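Local coordinates for glutathione S-transferase (Bombyx mori, PDB 4E8H), which probably transfers glutathione onto electrophilic compounds, as glutathione transferases do, and here holds glutathione in its pocket as a homodimer, at residues B[12-20]-B[206-214]; B[158-169]-B[185-196]. One frame throughout, in Å; residues are numbered along the deposited sequence.

In the fold
Leaving strand 7-11 of the thioredoxin-like N-terminal domain, the chain turns through the prolines of 12-20 into helix 16-27, next to the bound glutathione. It then completes the small sheet and passes into the all-helical C-terminal domain. Contact 2 closes there, bringing 158-169, on helix 160-174, against 185-196, on helix 183-196, with 15 residues between the two segments. Helix 201-213 comes next, and its segment 206-214 returns to 12-20 in contact 1, closing a loop of 185 residues within which contact 2 is nested. Contact 2 is thus internal to the helical domain, whereas contact 1 ties that domain to the N-terminal one. The two also touch, Val167 packing on Pro16, Arg19 and Ala20.

Contact 1 of 2, residues B[12-20]-B[206-214]; sequences LPPSPPCRA and VTGAKMLAS. With GSH (glutathione), chain F.
Arg19 lays one face of its guanidinium over the Gly208-Ala209 peptide link, NH1 lying 3.5 Å from Ala209 N. Glycine suits position 208 because a beta carbon there would run into Arg19 CD and Pro13 O; without one, the backbones close to 3.9 Å between Pro14 CA and Gly208 CA. A bend at chi3 (53°) swings the arginine head back to its own loop, where Arg19 NH1 donates to Pro14 O at 3.0 Å. The oxygen lies in the guanidinium plane, although the donor stands above the carbonyl plane. Leu212 CD1 meets the same edge, 3.6 Å from Arg19 NH1, and gives this bond an apolar cover. On the far nitrogen, NH2, Arg19 forms a salt bridge with Asp205 and a hydrogen bond with Asn171. On the loop side, the Pro14 ring crosses the Met211 side chain at about a right angle, and the extended methionine chain carries SD to 3.9 Å from Pro13 CB. Ser15, the N-cap of helix 16-27, points the other way, its OG 3.6 Å from the glutathione sulfur SG2. With a leucine in place of Arg19, Pro14 O would probably lose its donor and Asp205 its ionic mate inside a buried interface. One arginine therefore pins the turn next to the glutathione pocket to the C-terminal helix, while the prolines pack against the apolar side chains of Met211 and Leu212.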
loop_
_atom_site.group_PDB
_atom_site.type_symbol
_atom_site.label_atom_id
_atom_site.label_comp_id
_atom_site.label_asym_id
_atom_site.label_seq_id
_atom_site.Cartn_x
_atom_site.Cartn_y
_atom_site.Cartn_z
ATOM N N LEU B 12 -19.438 -4.895 -3.562
ATOM C CA LEU B 12 -20.068 -6.139 -4.005
ATOM C C LEU B 12 -19.642 -7.247 -3.044
ATOM O O LEU B 12 -18.483 -7.275 -2.623
ATOM C CB LEU B 12 -19.654 -6.501 -5.434
ATOM C CG LEU B 12 -20.226 -5.691 -6.600
ATOM C CD1 LEU B 12 -19.521 -6.072 -7.894
ATOM C CD2 LEU B 12 -21.740 -5.871 -6.731
ATOM N N PRO B 13 -20.565 -8.165 -2.691
ATOM C CA PRO B 13 -20.244 -9.186 -1.679
ATOM C C PRO B 13 -18.959 -10.024 -1.896
ATOM O O PRO B 13 -18.260 -10.294 -0.917
ATOM C CB PRO B 13 -21.493 -10.081 -1.668
ATOM C CG PRO B 13 -22.590 -9.184 -2.124
ATOM C CD PRO B 13 -21.970 -8.262 -3.138
ATOM N N PRO B 14 -18.641 -10.426 -3.151
ATOM C CA PRO B 14 -17.448 -11.272 -3.298
ATOM C C PRO B 14 -16.106 -10.527 -3.353
ATOM O O PRO B 14 -15.054 -11.161 -3.236
ATOM C CB PRO B 14 -17.691 -12.019 -4.620
ATOM C CG PRO B 14 -18.854 -11.346 -5.287
ATOM C CD PRO B 14 -19.307 -10.195 -4.449
ATOM N N SER B 15 -16.146 -9.207 -3.531
ATOM C CA SER B 15 -14.937 -8.388 -3.671
ATOM C C SER B 15 -14.013 -8.460 -2.440
ATOM O O SER B 15 -14.423 -8.077 -1.342
ATOM C CB SER B 15 -15.334 -6.940 -3.970
ATOM O OG SER B 15 -14.256 -6.046 -3.761
ATOM N N PRO B 16 -12.768 -8.955 -2.618
ATOM C CA PRO B 16 -11.836 -9.049 -1.484
ATOM C C PRO B 16 -11.625 -7.748 -0.681
ATOM O O PRO B 16 -11.737 -7.788 0.547
ATOM C CB PRO B 16 -10.533 -9.537 -2.131
ATOM C CG PRO B 16 -10.984 -10.295 -3.331
ATOM C CD PRO B 16 -12.205 -9.573 -3.837
ATOM N N PRO B 17 -11.329 -6.607 -1.352
ATOM C CA PRO B 17 -11.185 -5.372 -0.572
ATOM C C PRO B 17 -12.454 -4.943 0.176
ATOM O O PRO B 17 -12.350 -4.452 1.302
ATOM C CB PRO B 17 -10.785 -4.327 -1.626
ATOM C CG PRO B 17 -11.193 -4.908 -2.927
ATOM C CD PRO B 17 -10.997 -6.378 -2.771
ATOM N N CYS B 18 -13.629 -5.128 -0.430
ATOM C CA CYS B 18 -14.895 -4.840 0.253
ATOM C C CYS B 18 -15.046 -5.678 1.524
ATOM O O CYS B 18 -15.456 -5.166 2.567
ATOM C CB CYS B 18 -16.089 -5.057 -0.683
ATOM S SG CYS B 18 -16.146 -3.913 -2.090
ATOM N N ARG B 19 -14.688 -6.958 1.428
ATOM C CA ARG B 19 -14.790 -7.892 2.547
ATOM C C ARG B 19 -13.881 -7.536 3.729
ATOM O O ARG B 19 -14.276 -7.700 4.883
ATOM C CB ARG B 19 -14.532 -9.321 2.065
ATOM C CG ARG B 19 -15.697 -9.913 1.273
ATOM C CD ARG B 19 -15.237 -10.955 0.264
ATOM N NE ARG B 19 -14.409 -11.997 0.866
ATOM C CZ ARG B 19 -13.737 -12.917 0.179
ATOM N NH1 ARG B 19 -13.788 -12.936 -1.148
ATOM N NH2 ARG B 19 -13.008 -13.820 0.818
ATOM N N ALA B 20 -12.675 -7.046 3.440
ATOM C CA ALA B 20 -11.760 -6.574 4.482
ATOM C C ALA B 20 -12.353 -5.385 5.239
ATOM O O ALA B 20 -12.272 -5.322 6.469
ATOM C CB ALA B 20 -10.403 -6.213 3.884
ATOM N N VAL B 206 -16.423 -16.019 4.229
ATOM C CA VAL B 206 -16.695 -17.359 3.707
ATOM C C VAL B 206 -17.689 -17.296 2.541
ATOM O O VAL B 206 -17.469 -17.924 1.504
ATOM C CB VAL B 206 -17.187 -18.329 4.819
ATOM C CG1 VAL B 206 -17.606 -19.675 4.235
ATOM C CG2 VAL B 206 -16.104 -18.531 5.865
ATOM N N THR B 207 -18.761 -16.522 2.714
ATOM C CA THR B 207 -19.768 -16.321 1.669
ATOM C C THR B 207 -19.155 -15.690 0.414
ATOM O O THR B 207 -19.410 -16.152 -0.700
ATOM C CB THR B 207 -20.964 -15.476 2.182
ATOM O OG1 THR B 207 -21.548 -16.116 3.324
ATOM C CG2 THR B 207 -22.037 -15.315 1.105
ATOM N N GLY B 208 -18.338 -14.654 0.604
ATOM C CA GLY B 208 -17.667 -13.974 -0.505
ATOM C C GLY B 208 -16.730 -14.885 -1.279
ATOM O O GLY B 208 -16.734 -14.885 -2.513
ATOM N N ALA B 209 -15.938 -15.665 -0.543
ATOM C CA ALA B 209 -14.976 -16.600 -1.129
ATOM C C ALA B 209 -15.646 -17.686 -1.973
ATOM O O ALA B 209 -15.142 -18.048 -3.038
ATOM C CB ALA B 209 -14.117 -17.228 -0.039
ATOM N N LYS B 210 -16.777 -18.199 -1.490
ATOM C CA LYS B 210 -17.532 -19.224 -2.207
ATOM C C LYS B 210 -18.105 -18.702 -3.519
ATOM O O LYS B 210 -18.157 -19.433 -4.510
ATOM C CB LYS B 210 -18.644 -19.785 -1.327
ATOM C CG LYS B 210 -18.170 -20.843 -0.340
ATOM C CD LYS B 210 -19.145 -20.992 0.814
ATOM C CE LYS B 210 -20.562 -21.220 0.314
ATOM N NZ LYS B 210 -21.582 -20.921 1.359
ATOM N N MET B 211 -18.525 -17.437 -3.518
ATOM C CA MET B 211 -19.010 -16.772 -4.728
ATOM C C MET B 211 -17.925 -16.679 -5.798
ATOM O O MET B 211 -18.179 -16.978 -6.968
ATOM C CB MET B 211 -19.556 -15.383 -4.401
ATOM C CG MET B 211 -20.878 -15.397 -3.658
ATOM S SD MET B 211 -21.313 -13.747 -3.086
ATOM C CE MET B 211 -22.939 -14.034 -2.390
ATOM N N LEU B 212 -16.721 -16.271 -5.397
ATOM C CA LEU B 212 -15.567 -16.288 -6.292
ATOM C C LEU B 212 -15.253 -17.714 -6.750
ATOM O O LEU B 212 -14.904 -17.935 -7.912
ATOM C CB LEU B 212 -14.335 -15.665 -5.621
ATOM C CG LEU B 212 -14.282 -14.150 -5.377
ATOM C CD1 LEU B 212 -13.072 -13.789 -4.526
ATOM C CD2 LEU B 212 -14.277 -13.357 -6.684
ATOM N N ALA B 213 -15.393 -18.676 -5.836
ATOM C CA ALA B 213 -15.066 -20.077 -6.116
ATOM C C ALA B 213 -16.007 -20.742 -7.124
ATOM O O ALA B 213 -15.622 -21.712 -7.779
ATOM C CB ALA B 213 -15.009 -20.886 -4.823
ATOM N N SER B 214 -17.228 -20.223 -7.250
ATOM C CA SER B 214 -18.192 -20.757 -8.215
ATOM C C SER B 214 -17.720 -20.557 -9.660
ATOM O O SER B 214 -18.199 -21.234 -10.573
ATOM C CB SER B 214 -19.587 -20.157 -8.000
ATOM O OG SER B 214 -19.600 -18.764 -8.249
HETATM N N1 GSH F . -6.498 -1.438 -4.127
HETATM C CA1 GSH F . -7.941 -1.272 -4.136
HETATM C C1 GSH F . -8.465 -1.437 -2.737
HETATM O O11 GSH F . -7.805 -2.070 -1.884
HETATM O O12 GSH F . -9.565 -0.939 -2.407
HETATM C CB1 GSH F . -8.576 -2.307 -5.062
HETATM C CG1 GSH F . -9.919 -1.815 -5.600
HETATM C CD1 GSH F . -10.313 -2.559 -6.859
HETATM O OE1 GSH F . -9.369 -2.790 -7.881
HETATM N N2 GSH F . -11.578 -2.970 -6.946
HETATM C CA2 GSH F . -12.100 -3.601 -8.147
HETATM C C2 GSH F . -12.780 -2.589 -9.019
HETATM O O2 GSH F . -13.425 -1.495 -8.410
HETATM C CB2 GSH F . -13.093 -4.692 -7.763
HETATM S SG2 GSH F . -12.321 -6.055 -6.853
HETATM N N3 GSH F . -12.742 -2.775 -10.340
HETATM C CA3 GSH F . -13.503 -1.950 -11.267
HETATM C C3 GSH F . -12.725 -0.742 -11.743
HETATM O O31 GSH F . -11.669 -0.401 -11.168
HETATM O O32 GSH F . -13.127 -0.065 -12.718
#

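Contact 2 of 2, residues B[158-169]-B[185-196]; sequences MTVADITIVVTI and IAKWFERTKKML
Trp188 leaves its helix toward 158-169 with CG anti to the backbone N (chi1 164°), and from CB outward its indole slots among Asp162, Ile165, Val166 and Ile169 as a knob into a hole. Beyond CB and CG, the pyrrole side of the ring comes first to Asp162: NE1 donates to OD1 at 2.9 Å in a nearly straight bond (169°), with the oxygen close to the ring plane. Thr192 OG1 lies over one face of the indole, toward its rim. Further out, the edge meets apolar side chains: CH2, at the tip, reaches Val166 CG2 at 3.7 Å and Ile165 CG2, while CZ3 rests against Ile169 CG1. Tryptophan suits this place because it joins a buried N-H to a long apolar edge. Asp162 is itself held firmly: OD1 also accepts from Val153 N, and OD2 takes Thr159 N at 2.8 Å on its anti lone pair. That last bond belongs to the capping box of Thr159 and Asp162, a motif well known at the corresponding helix of other glutathione transferases. In return, Val166 is a knob among Trp188, Phe189, Thr192 and Leu196, its CG1 meeting Leu196 CD1 tip to tip. Ile169 CG2 makes a CH-pi contact over the Phe189 face, 3.9 Å from the ring centroid, and Val166 CG2 comes to that ring's edge. Just before the N-cap, Met158 slides past Met195 in the opposite direction, SD 3.8 Å from Met195 CB. The short axes cross at -112°. Helix 160-174 also packs on helices 71-82 and 93-124, so it lies at the core of the helical domain, while Phe189 and Leu196 of helix 183-196 also touch Tyr201 at the start of helix 201-213.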
loop_
_atom_site.group_PDB
_atom_site.type_symbol
_atom_site.label_atom_id
_atom_site.label_comp_id
_atom_site.label_asym_id
_atom_site.label_seq_id
_atom_site.Cartn_x
_atom_site.Cartn_y
_atom_site.Cartn_z
ATOM N N MET B 158 -4.541 -8.954 17.410
ATOM C CA MET B 158 -5.084 -8.855 16.053
ATOM C C MET B 158 -5.187 -7.390 15.621
ATOM O O MET B 158 -5.555 -6.524 16.421
ATOM C CB MET B 158 -6.455 -9.540 15.962
ATOM C CG MET B 158 -6.974 -9.728 14.535
ATOM S SD MET B 158 -8.648 -10.402 14.432
ATOM C CE MET B 158 -9.630 -8.986 14.928
ATOM N N THR B 159 -4.840 -7.118 14.364
ATOM C CA THR B 159 -4.895 -5.764 13.809
ATOM C C THR B 159 -5.617 -5.759 12.459
ATOM O O THR B 159 -6.018 -6.816 11.962
ATOM C CB THR B 159 -3.479 -5.142 13.656
ATOM O OG1 THR B 159 -2.690 -5.934 12.759
ATOM C CG2 THR B 159 -2.774 -5.042 15.007
ATOM N N VAL B 160 -5.786 -4.573 11.873
ATOM C CA VAL B 160 -6.366 -4.451 10.529
ATOM C C VAL B 160 -5.564 -5.250 9.496
ATOM O O VAL B 160 -6.121 -5.716 8.498
ATOM C CB VAL B 160 -6.519 -2.972 10.068
ATOM C CG1 VAL B 160 -7.590 -2.262 10.887
ATOM C CG2 VAL B 160 -5.185 -2.219 10.142
ATOM N N ALA B 161 -4.265 -5.411 9.752
ATOM C CA ALA B 161 -3.390 -6.195 8.886
ATOM C C ALA B 161 -3.819 -7.664 8.804
ATOM O O ALA B 161 -3.853 -8.231 7.712
ATOM C CB ALA B 161 -1.941 -6.068 9.328
ATOM N N ASP B 162 -4.156 -8.267 9.947
ATOM C CA ASP B 162 -4.697 -9.636 9.980
ATOM C C ASP B 162 -6.006 -9.753 9.208
ATOM O O ASP B 162 -6.230 -10.742 8.510
ATOM C CB ASP B 162 -4.942 -10.103 11.416
ATOM C CG ASP B 162 -3.685 -10.114 12.249
ATOM O OD1 ASP B 162 -2.895 -11.074 12.130
ATOM O OD2 ASP B 162 -3.491 -9.162 13.031
ATOM N N ILE B 163 -6.863 -8.745 9.346
ATOM C CA ILE B 163 -8.188 -8.755 8.725
ATOM C C ILE B 163 -8.113 -8.747 7.190
ATOM O O ILE B 163 -8.814 -9.523 6.538
ATOM C CB ILE B 163 -9.105 -7.616 9.279
ATOM C CG1 ILE B 163 -9.281 -7.764 10.800
ATOM C CG2 ILE B 163 -10.463 -7.609 8.566
ATOM C CD1 ILE B 163 -10.138 -6.678 11.462
ATOM N N THR B 164 -7.261 -7.900 6.611
ATOM C CA THR B 164 -7.138 -7.851 5.145
ATOM C C THR B 164 -6.385 -9.054 4.557
ATOM O O THR B 164 -6.760 -9.569 3.500
ATOM C CB THR B 164 -6.559 -6.502 4.622
ATOM O OG1 THR B 164 -6.427 -6.556 3.195
ATOM C CG2 THR B 164 -5.204 -6.190 5.250
ATOM N N ILE B 165 -5.342 -9.498 5.257
ATOM C CA ILE B 165 -4.569 -10.671 4.849
ATOM C C ILE B 165 -5.432 -11.945 4.885
ATOM O O ILE B 165 -5.354 -12.773 3.973
ATOM C CB ILE B 165 -3.255 -10.810 5.682
ATOM C CG1 ILE B 165 -2.251 -9.726 5.258
ATOM C CG2 ILE B 165 -2.640 -12.204 5.525
ATOM C CD1 ILE B 165 -1.070 -9.530 6.207
ATOM N N VAL B 166 -6.272 -12.076 5.915
ATOM C CA VAL B 166 -7.123 -13.265 6.077
ATOM C C VAL B 166 -8.122 -13.465 4.924
ATOM O O VAL B 166 -8.504 -14.599 4.630
ATOM C CB VAL B 166 -7.826 -13.319 7.475
ATOM C CG1 VAL B 166 -9.164 -12.586 7.473
ATOM C CG2 VAL B 166 -8.010 -14.763 7.934
ATOM N N VAL B 167 -8.526 -12.373 4.273
ATOM C CA VAL B 167 -9.403 -12.457 3.102
ATOM C C VAL B 167 -8.752 -13.313 2.007
ATOM O O VAL B 167 -9.402 -14.183 1.420
ATOM C CB VAL B 167 -9.781 -11.053 2.552
ATOM C CG1 VAL B 167 -10.549 -11.172 1.240
ATOM C CG2 VAL B 167 -10.610 -10.281 3.573
ATOM N N THR B 168 -7.467 -13.068 1.763
ATOM C CA THR B 168 -6.697 -13.790 0.752
ATOM C C THR B 168 -6.534 -15.265 1.107
ATOM O O THR B 168 -6.644 -16.140 0.240
ATOM C CB THR B 168 -5.321 -13.117 0.535
ATOM O OG1 THR B 168 -5.520 -11.846 -0.092
ATOM C CG2 THR B 168 -4.409 -13.964 -0.350
ATOM N N ILE B 169 -6.278 -15.531 2.383
ATOM C CA ILE B 169 -6.120 -16.895 2.868
ATOM C C ILE B 169 -7.463 -17.625 2.808
ATOM O O ILE B 169 -7.511 -18.806 2.451
ATOM C CB ILE B 169 -5.477 -16.930 4.285
ATOM C CG1 ILE B 169 -4.122 -16.196 4.285
ATOM C CG2 ILE B 169 -5.315 -18.364 4.790
ATOM C CD1 ILE B 169 -3.104 -16.686 3.240
ATOM N N ILE B 185 1.092 -20.194 9.325
ATOM C CA ILE B 185 -0.115 -19.732 8.638
ATOM C C ILE B 185 -1.325 -20.554 9.086
ATOM O O ILE B 185 -2.369 -19.989 9.418
ATOM C CB ILE B 185 0.029 -19.749 7.087
ATOM C CG1 ILE B 185 1.147 -18.795 6.645
ATOM C CG2 ILE B 185 -1.298 -19.365 6.414
ATOM C CD1 ILE B 185 1.357 -18.707 5.137
ATOM N N ALA B 186 -1.170 -21.877 9.118
ATOM C CA ALA B 186 -2.255 -22.780 9.506
ATOM C C ALA B 186 -2.834 -22.449 10.882
ATOM O O ALA B 186 -4.052 -22.342 11.034
ATOM C CB ALA B 186 -1.792 -24.235 9.452
ATOM N N LYS B 187 -1.957 -22.277 11.872
ATOM C CA LYS B 187 -2.371 -21.975 13.245
ATOM C C LYS B 187 -2.941 -20.564 13.360
ATOM O O LYS B 187 -3.946 -20.348 14.041
ATOM C CB LYS B 187 -1.201 -22.149 14.220
ATOM C CG LYS B 187 -0.706 -23.582 14.365
ATOM C CD LYS B 187 0.628 -23.631 15.096
ATOM C CE LYS B 187 1.331 -24.962 14.872
ATOM N NZ LYS B 187 2.711 -24.968 15.438
ATOM N N TRP B 188 -2.289 -19.614 12.692
ATOM C CA TRP B 188 -2.752 -18.230 12.642
ATOM C C TRP B 188 -4.138 -18.123 12.014
ATOM O O TRP B 188 -4.964 -17.332 12.467
ATOM C CB TRP B 188 -1.757 -17.355 11.873
ATOM C CG TRP B 188 -2.311 -16.024 11.439
ATOM C CD1 TRP B 188 -2.292 -14.858 12.148
ATOM C CD2 TRP B 188 -2.963 -15.725 10.196
ATOM N NE1 TRP B 188 -2.889 -13.852 11.427
ATOM C CE2 TRP B 188 -3.311 -14.356 10.225
ATOM C CE3 TRP B 188 -3.287 -16.482 9.060
ATOM C CZ2 TRP B 188 -3.968 -13.726 9.164
ATOM C CZ3 TRP B 188 -3.945 -15.855 8.005
ATOM C CH2 TRP B 188 -4.275 -14.488 8.065
ATOM N N PHE B 189 -4.382 -18.911 10.970
ATOM C CA PHE B 189 -5.661 -18.874 10.259
ATOM C C PHE B 189 -6.806 -19.373 11.145
ATOM O O PHE B 189 -7.880 -18.768 11.171
ATOM C CB PHE B 189 -5.566 -19.652 8.935
ATOM C CG PHE B 189 -6.829 -19.637 8.102
ATOM C CD1 PHE B 189 -7.472 -18.442 7.779
ATOM C CD2 PHE B 189 -7.350 -20.829 7.606
ATOM C CE1 PHE B 189 -8.634 -18.442 6.996
ATOM C CE2 PHE B 189 -8.506 -20.842 6.822
ATOM C CZ PHE B 189 -9.150 -19.647 6.517
ATOM N N GLU B 190 -6.564 -20.455 11.884
ATOM C CA GLU B 190 -7.562 -20.985 12.816
ATOM C C GLU B 190 -7.825 -19.987 13.940
ATOM O O GLU B 190 -8.970 -19.777 14.340
ATOM C CB GLU B 190 -7.128 -22.342 13.385
ATOM C CG GLU B 190 -6.992 -23.459 12.344
ATOM C CD GLU B 190 -8.266 -23.698 11.540
ATOM O OE1 GLU B 190 -9.356 -23.773 12.149
ATOM O OE2 GLU B 190 -8.173 -23.820 10.298
ATOM N N ARG B 191 -6.752 -19.361 14.421
ATOM C CA ARG B 191 -6.812 -18.341 15.464
ATOM C C ARG B 191 -7.645 -17.121 15.048
ATOM O O ARG B 191 -8.495 -16.660 15.809
ATOM C CB ARG B 191 -5.388 -17.910 15.829
ATOM C CG ARG B 191 -5.265 -17.036 17.070
ATOM C CD ARG B 191 -3.801 -16.725 17.390
ATOM N NE ARG B 191 -3.009 -17.936 17.617
ATOM C CZ ARG B 191 -2.000 -18.343 16.848
ATOM N NH1 ARG B 191 -1.624 -17.636 15.788
ATOM N NH2 ARG B 191 -1.353 -19.461 17.148
ATOM N N THR B 192 -7.397 -16.617 13.840
ATOM C CA THR B 192 -8.017 -15.381 13.353
ATOM C C THR B 192 -9.492 -15.585 12.991
ATOM O O THR B 192 -10.325 -14.712 13.254
ATOM C CB THR B 192 -7.209 -14.776 12.176
ATOM O OG1 THR B 192 -5.846 -14.594 12.581
ATOM C CG2 THR B 192 -7.781 -13.432 11.731
ATOM N N LYS B 193 -9.807 -16.740 12.402
ATOM C CA LYS B 193 -11.197 -17.147 12.181
ATOM C C LYS B 193 -11.996 -17.099 13.484
ATOM O O LYS B 193 -13.062 -16.485 13.535
ATOM C CB LYS B 193 -11.275 -18.549 11.569
ATOM C CG LYS B 193 -10.995 -18.600 10.072
ATOM C CD LYS B 193 -11.325 -19.967 9.478
ATOM C CE LYS B 193 -10.265 -21.007 9.831
ATOM N NZ LYS B 193 -10.586 -22.349 9.265
ATOM N N LYS B 194 -11.463 -17.728 14.532
ATOM C CA LYS B 194 -12.103 -17.738 15.851
ATOM C C LYS B 194 -12.315 -16.326 16.396
ATOM O O LYS B 194 -13.354 -16.037 16.997
ATOM C CB LYS B 194 -11.296 -18.576 16.849
ATOM C CG LYS B 194 -11.370 -20.076 16.606
ATOM C CD LYS B 194 -10.621 -20.849 17.683
ATOM C CE LYS B 194 -10.737 -22.355 17.478
ATOM N NZ LYS B 194 -9.925 -22.841 16.324
ATOM N N MET B 195 -11.332 -15.456 16.174
ATOM C CA MET B 195 -11.430 -14.050 16.559
ATOM C C MET B 195 -12.545 -13.321 15.810
ATOM O O MET B 195 -13.196 -12.435 16.366
ATOM C CB MET B 195 -10.098 -13.332 16.315
ATOM C CG MET B 195 -8.983 -13.723 17.274
ATOM S SD MET B 195 -9.334 -13.284 18.990
ATOM C CE MET B 195 -9.150 -11.503 18.941
ATOM N N LEU B 196 -12.764 -13.706 14.555
ATOM C CA LEU B 196 -13.675 -12.978 13.672
ATOM C C LEU B 196 -15.082 -13.567 13.557
ATOM O O LEU B 196 -15.967 -12.936 12.974
ATOM C CB LEU B 196 -13.054 -12.811 12.279
ATOM C CG LEU B 196 -11.844 -11.879 12.161
ATOM C CD1 LEU B 196 -11.206 -12.004 10.785
ATOM C CD2 LEU B 196 -12.217 -10.426 12.454
#